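Local coordinates for actin-related protein 8 (Homo sapiens, PDB 4FO0) that is an actin-family subunit of the INO80 chromatin remodeller that binds ATP, has low basal ATPase activity and cannot polymerise, at residues Tyr142-Asp147 and His338-Ala343; Cys148-Trp153 and Pro164-Ser169. All blocks are in the same frame, centred on the assembly; numbering follows the deposited sequence.

Contact 1 of 2, residues Tyr142-Asp147 and His338-Ala343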
# COMPACT_ATOMS: atom_id res chain seq x y z
N TYR A 142 9.58 -15.61 -6.60
CA TYR A 142 9.55 -16.77 -7.49
C TYR A 142 10.41 -17.96 -7.07
O TYR A 142 10.65 -18.89 -7.83
CB TYR A 142 9.89 -16.35 -8.90
CG TYR A 142 8.69 -15.84 -9.61
CD1 TYR A 142 8.26 -14.53 -9.44
CD2 TYR A 142 7.94 -16.68 -10.42
CE1 TYR A 142 7.14 -14.06 -10.08
CE2 TYR A 142 6.82 -16.22 -11.07
CZ TYR A 142 6.42 -14.91 -10.90
OH TYR A 142 5.30 -14.46 -11.54
N VAL A 143 10.90 -17.91 -5.84
CA VAL A 143 11.58 -19.05 -5.28
C VAL A 143 10.56 -20.17 -5.01
O VAL A 143 9.55 -19.95 -4.34
CB VAL A 143 12.31 -18.64 -3.99
CG1 VAL A 143 12.81 -19.86 -3.24
CG2 VAL A 143 13.45 -17.68 -4.33
N ASN A 144 10.82 -21.34 -5.59
CA ASN A 144 10.04 -22.53 -5.30
C ASN A 144 9.87 -22.67 -3.79
O ASN A 144 10.84 -22.61 -3.05
CB ASN A 144 10.76 -23.75 -5.88
CG ASN A 144 9.96 -25.04 -5.75
OD1 ASN A 144 9.19 -25.22 -4.81
ND2 ASN A 144 10.17 -25.94 -6.69
N PRO A 145 8.62 -22.80 -3.33
CA PRO A 145 8.28 -22.89 -1.90
C PRO A 145 8.97 -24.08 -1.24
O PRO A 145 9.11 -24.10 -0.02
CB PRO A 145 6.78 -23.12 -1.91
CG PRO A 145 6.32 -22.74 -3.25
CD PRO A 145 7.43 -22.88 -4.20
N LEU A 146 9.37 -25.06 -2.05
CA LEU A 146 10.11 -26.21 -1.55
C LEU A 146 11.62 -25.98 -1.37
O LEU A 146 12.29 -26.76 -0.70
CB LEU A 146 9.92 -27.39 -2.48
CG LEU A 146 8.49 -27.89 -2.55
CD1 LEU A 146 8.40 -28.96 -3.62
CD2 LEU A 146 8.05 -28.43 -1.19
N ASP A 147 12.15 -24.92 -1.97
CA ASP A 147 13.55 -24.58 -1.76
C ASP A 147 13.83 -24.13 -0.35
O ASP A 147 12.93 -23.72 0.38
CB ASP A 147 14.01 -23.48 -2.71
CG ASP A 147 14.45 -24.01 -4.04
OD1 ASP A 147 15.22 -23.30 -4.72
OD2 ASP A 147 14.03 -25.14 -4.40
N HIS A 338 1.29 -20.28 -13.59
CA HIS A 338 2.24 -20.54 -12.53
C HIS A 338 3.36 -21.44 -12.98
O HIS A 338 3.20 -22.25 -13.89
CB HIS A 338 1.53 -21.15 -11.34
CG HIS A 338 0.63 -20.18 -10.64
ND1 HIS A 338 -0.21 -20.55 -9.61
CD2 HIS A 338 0.45 -18.85 -10.82
CE1 HIS A 338 -0.88 -19.49 -9.20
NE2 HIS A 338 -0.50 -18.45 -9.92
N PRO A 339 4.52 -21.32 -12.33
CA PRO A 339 5.57 -22.29 -12.63
C PRO A 339 5.07 -23.71 -12.30
O PRO A 339 4.21 -23.86 -11.43
CB PRO A 339 6.72 -21.87 -11.70
CG PRO A 339 6.38 -20.46 -11.26
CD PRO A 339 4.88 -20.41 -11.23
N ASP A 340 5.58 -24.72 -12.99
CA ASP A 340 5.23 -26.11 -12.68
C ASP A 340 3.78 -26.45 -13.05
O ASP A 340 3.22 -27.45 -12.60
CB ASP A 340 5.47 -26.41 -11.19
CG ASP A 340 6.91 -26.86 -10.89
OD1 ASP A 340 7.77 -26.83 -11.81
OD2 ASP A 340 7.18 -27.23 -9.72
N SER A 341 3.18 -25.60 -13.87
CA SER A 341 1.85 -25.86 -14.39
C SER A 341 1.71 -25.33 -15.82
O SER A 341 2.60 -24.62 -16.33
CB SER A 341 0.77 -25.29 -13.48
OG SER A 341 1.07 -23.97 -13.10
N PRO A 342 0.61 -25.70 -16.48
CA PRO A 342 0.32 -25.24 -17.85
C PRO A 342 -0.21 -23.82 -17.84
O PRO A 342 -0.57 -23.34 -16.77
CB PRO A 342 -0.75 -26.21 -18.32
CG PRO A 342 -1.30 -26.85 -17.06
CD PRO A 342 -0.25 -26.82 -16.04
N ALA A 343 -0.24 -23.16 -18.99
CA ALA A 343 -0.96 -21.88 -19.09
C ALA A 343 -2.44 -22.20 -19.15
O ALA A 343 -2.91 -22.77 -20.14
CB ALA A 343 -0.54 -21.09 -20.34
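Y142 and P339 bring two irregular loops closest together, with their CA atoms 8.5 Å apart; the first loop makes a type I turn from N144 to D147 and the second a type II turn from H338 to S341. The touch itself is apolar. CG of P339 comes to the edge of the tyrosine ring, near the ring plane, and lies 4.2 Å from CD2 of Y142. The two side chains cross at about a right angle. N144 and D340 form a second, looser approach, with ND2 of N144 4.4 Å from OD2 of D340, too far for a bond. Both polar groups have other partners: D340 OD2 accepts from the indole NE1 of W125, and N144 ND2 bonds to a glycerol molecule. OD1 of N144, with CG anti to the backbone N (chi1 -175°), takes the backbone N of L146 at 2.8 Å, an Asx turn laid over the type I turn. The second loop is held differently: S341 OG donates to H338 O at 2.8 Å from above the carbonyl plane. W125 also packs on N144 and P145, so it touches both loops. As in actin, the loops probably belong to subdomains 2 and 4 and meet lightly at the cleft mouth, away from the ATP site. M307 of helix 306-319 touches Y142, H338 and P339. The loop at 142-147 joins helix 138-141 to strand 149-152. The loop at 338-343 follows strand 330-336 and ends at strand 343-350, where A343 shares backbone bonds with L117 and D118.

Contact 2 of 2, residues Cys148-Trp153 and Pro164-Ser169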
# COMPACT_ATOMS: atom_id res chain seq x y z
N CYS A 148 15.10 -24.19 0.02
CA CYS A 148 15.52 -23.94 1.39
C CYS A 148 15.76 -22.45 1.55
O CYS A 148 16.89 -22.00 1.70
CB CYS A 148 16.77 -24.75 1.72
SG CYS A 148 18.08 -24.66 0.44
N TYR A 149 14.68 -21.69 1.49
CA TYR A 149 14.76 -20.25 1.69
C TYR A 149 13.64 -19.79 2.58
O TYR A 149 12.49 -20.24 2.43
CB TYR A 149 14.73 -19.52 0.35
CG TYR A 149 16.01 -19.63 -0.44
CD1 TYR A 149 16.33 -20.80 -1.13
CD2 TYR A 149 16.91 -18.57 -0.51
CE1 TYR A 149 17.49 -20.91 -1.86
CE2 TYR A 149 18.09 -18.67 -1.24
CZ TYR A 149 18.37 -19.84 -1.91
OH TYR A 149 19.54 -19.95 -2.64
N ASN A 150 13.97 -18.94 3.55
CA ASN A 150 12.93 -18.24 4.31
C ASN A 150 12.56 -16.95 3.59
O ASN A 150 13.43 -16.29 3.00
CB ASN A 150 13.38 -17.93 5.73
CG ASN A 150 13.63 -19.18 6.54
OD1 ASN A 150 13.00 -20.21 6.34
ND2 ASN A 150 14.56 -19.08 7.48
N ILE A 151 11.28 -16.62 3.61
CA ILE A 151 10.79 -15.42 2.95
C ILE A 151 10.48 -14.34 3.98
O ILE A 151 9.74 -14.58 4.94
CB ILE A 151 9.53 -15.71 2.13
CG1 ILE A 151 9.81 -16.84 1.14
CG2 ILE A 151 9.04 -14.45 1.43
CD1 ILE A 151 10.87 -16.50 0.13
N HIS A 152 11.05 -13.16 3.77
CA HIS A 152 10.88 -12.04 4.69
C HIS A 152 10.39 -10.77 4.01
O HIS A 152 10.97 -10.30 3.03
CB HIS A 152 12.18 -11.75 5.47
CG HIS A 152 12.65 -12.91 6.30
ND1 HIS A 152 13.72 -13.70 5.94
CD2 HIS A 152 12.18 -13.42 7.46
CE1 HIS A 152 13.89 -14.64 6.84
NE2 HIS A 152 12.97 -14.50 7.78
N TRP A 153 9.30 -10.23 4.55
CA TRP A 153 8.82 -8.91 4.20
C TRP A 153 9.17 -8.00 5.37
O TRP A 153 8.52 -8.06 6.41
CB TRP A 153 7.31 -8.92 4.03
CG TRP A 153 6.81 -9.77 2.91
CD1 TRP A 153 6.46 -11.09 2.98
CD2 TRP A 153 6.57 -9.36 1.56
NE1 TRP A 153 6.02 -11.52 1.74
CE2 TRP A 153 6.08 -10.48 0.85
CE3 TRP A 153 6.73 -8.15 0.87
CZ2 TRP A 153 5.74 -10.43 -0.50
CZ3 TRP A 153 6.39 -8.10 -0.49
CH2 TRP A 153 5.90 -9.23 -1.15
N PRO A 164 8.53 -12.86 16.50
CA PRO A 164 9.38 -13.91 17.06
C PRO A 164 9.99 -14.73 15.95
O PRO A 164 9.34 -14.91 14.92
CB PRO A 164 8.38 -14.78 17.83
CG PRO A 164 7.21 -13.90 18.06
CD PRO A 164 7.12 -13.05 16.84
N GLY A 165 11.21 -15.20 16.14
CA GLY A 165 11.82 -16.08 15.15
C GLY A 165 12.78 -15.41 14.20
O GLY A 165 13.11 -14.23 14.36
N PRO A 166 13.23 -16.16 13.18
CA PRO A 166 14.27 -15.77 12.23
C PRO A 166 13.86 -14.55 11.42
O PRO A 166 12.78 -14.55 10.82
CB PRO A 166 14.35 -16.99 11.30
CG PRO A 166 13.00 -17.59 11.35
CD PRO A 166 12.55 -17.41 12.77
N GLY A 167 14.69 -13.52 11.41
CA GLY A 167 14.44 -12.38 10.57
C GLY A 167 13.54 -11.37 11.24
O GLY A 167 13.26 -10.32 10.67
N GLY A 168 13.10 -11.69 12.45
CA GLY A 168 12.12 -10.88 13.15
C GLY A 168 12.64 -9.87 14.15
O GLY A 168 11.89 -9.04 14.65
N SER A 169 13.93 -9.95 14.47
CA SER A 169 14.52 -8.95 15.35
C SER A 169 14.66 -7.62 14.62
O SER A 169 14.67 -7.57 13.39
CB SER A 169 15.91 -9.39 15.76
OG SER A 169 16.75 -9.38 14.63
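H152 carries its imidazole toward the 164-169 turn because CG lies beside the backbone N and anti to the carbonyl carbon (chi1 -60°), with NE2 the ring atom nearest the P166 carbonyl. NE2 donates to the carbonyl O of P166 at 3.0 Å. The bond is weak, since the N-H...O angle is only 131°. The neighbouring ring carbon CD2 of H152 is also near, 3.6 Å from O of P166. G167 presents its CA to the same ring, 3.8 Å from NE2 of H152. A CB on G167 would fall 2.4 Å from NE2 of H152, a clash, so the lack of a side chain lets the imidazole come this close. Both the carbonyl and the CA meet the imidazole obliquely. N150 lies two residues back on the same strand. Its ND2 is 4.4 Å from CB of P166, a simple packing contact, while OD1 accepts from the backbone N of Y56. The acceptor loop is a type II turn from G165 to G168, with a proline in its second position and G167, at positive phi, in its third. G168 N closes it on G165 O at 3.2 Å. Strand 149-152 pairs antiparallel with strand 38-47, and after the short strands 155-156 and 159-160 the chain turns into helix 170-187. By comparison with actin, this is probably the base of subdomain 2 and its junction with subdomain 1. Without the imidazole, as with an alanine here, the P166 carbonyl is likely to lose its NE2 donor and a gap to open beside G167. The Y56 ring also meets the imidazole, with the planes about 20° apart. S169 is the N-cap of helix 170-187, and its OG takes the backbone N of A172.

The two contacts have centres 21 Å apart. Along the chain the order is 142-147, 148-153, 164-169 and 338-343, so contact 2 is a local link and contact 1 spans 190 residues. The first segments are continuous, and V143 CG1 packs on Y149 CB at 4.1 Å. Contact 2 joins strand 149-152 to the start of helix 170-187. That strand belongs to the mixed sheet whose strands 17-21 and 26-31 flank the ATP-binding residues S24 and T25. Contact 1 reaches the loop between strands 330-336 and 343-350, near helix 306-319. By comparison with actin, it probably bridges the two sides of the nucleotide cleft, while contact 2 stays on one side.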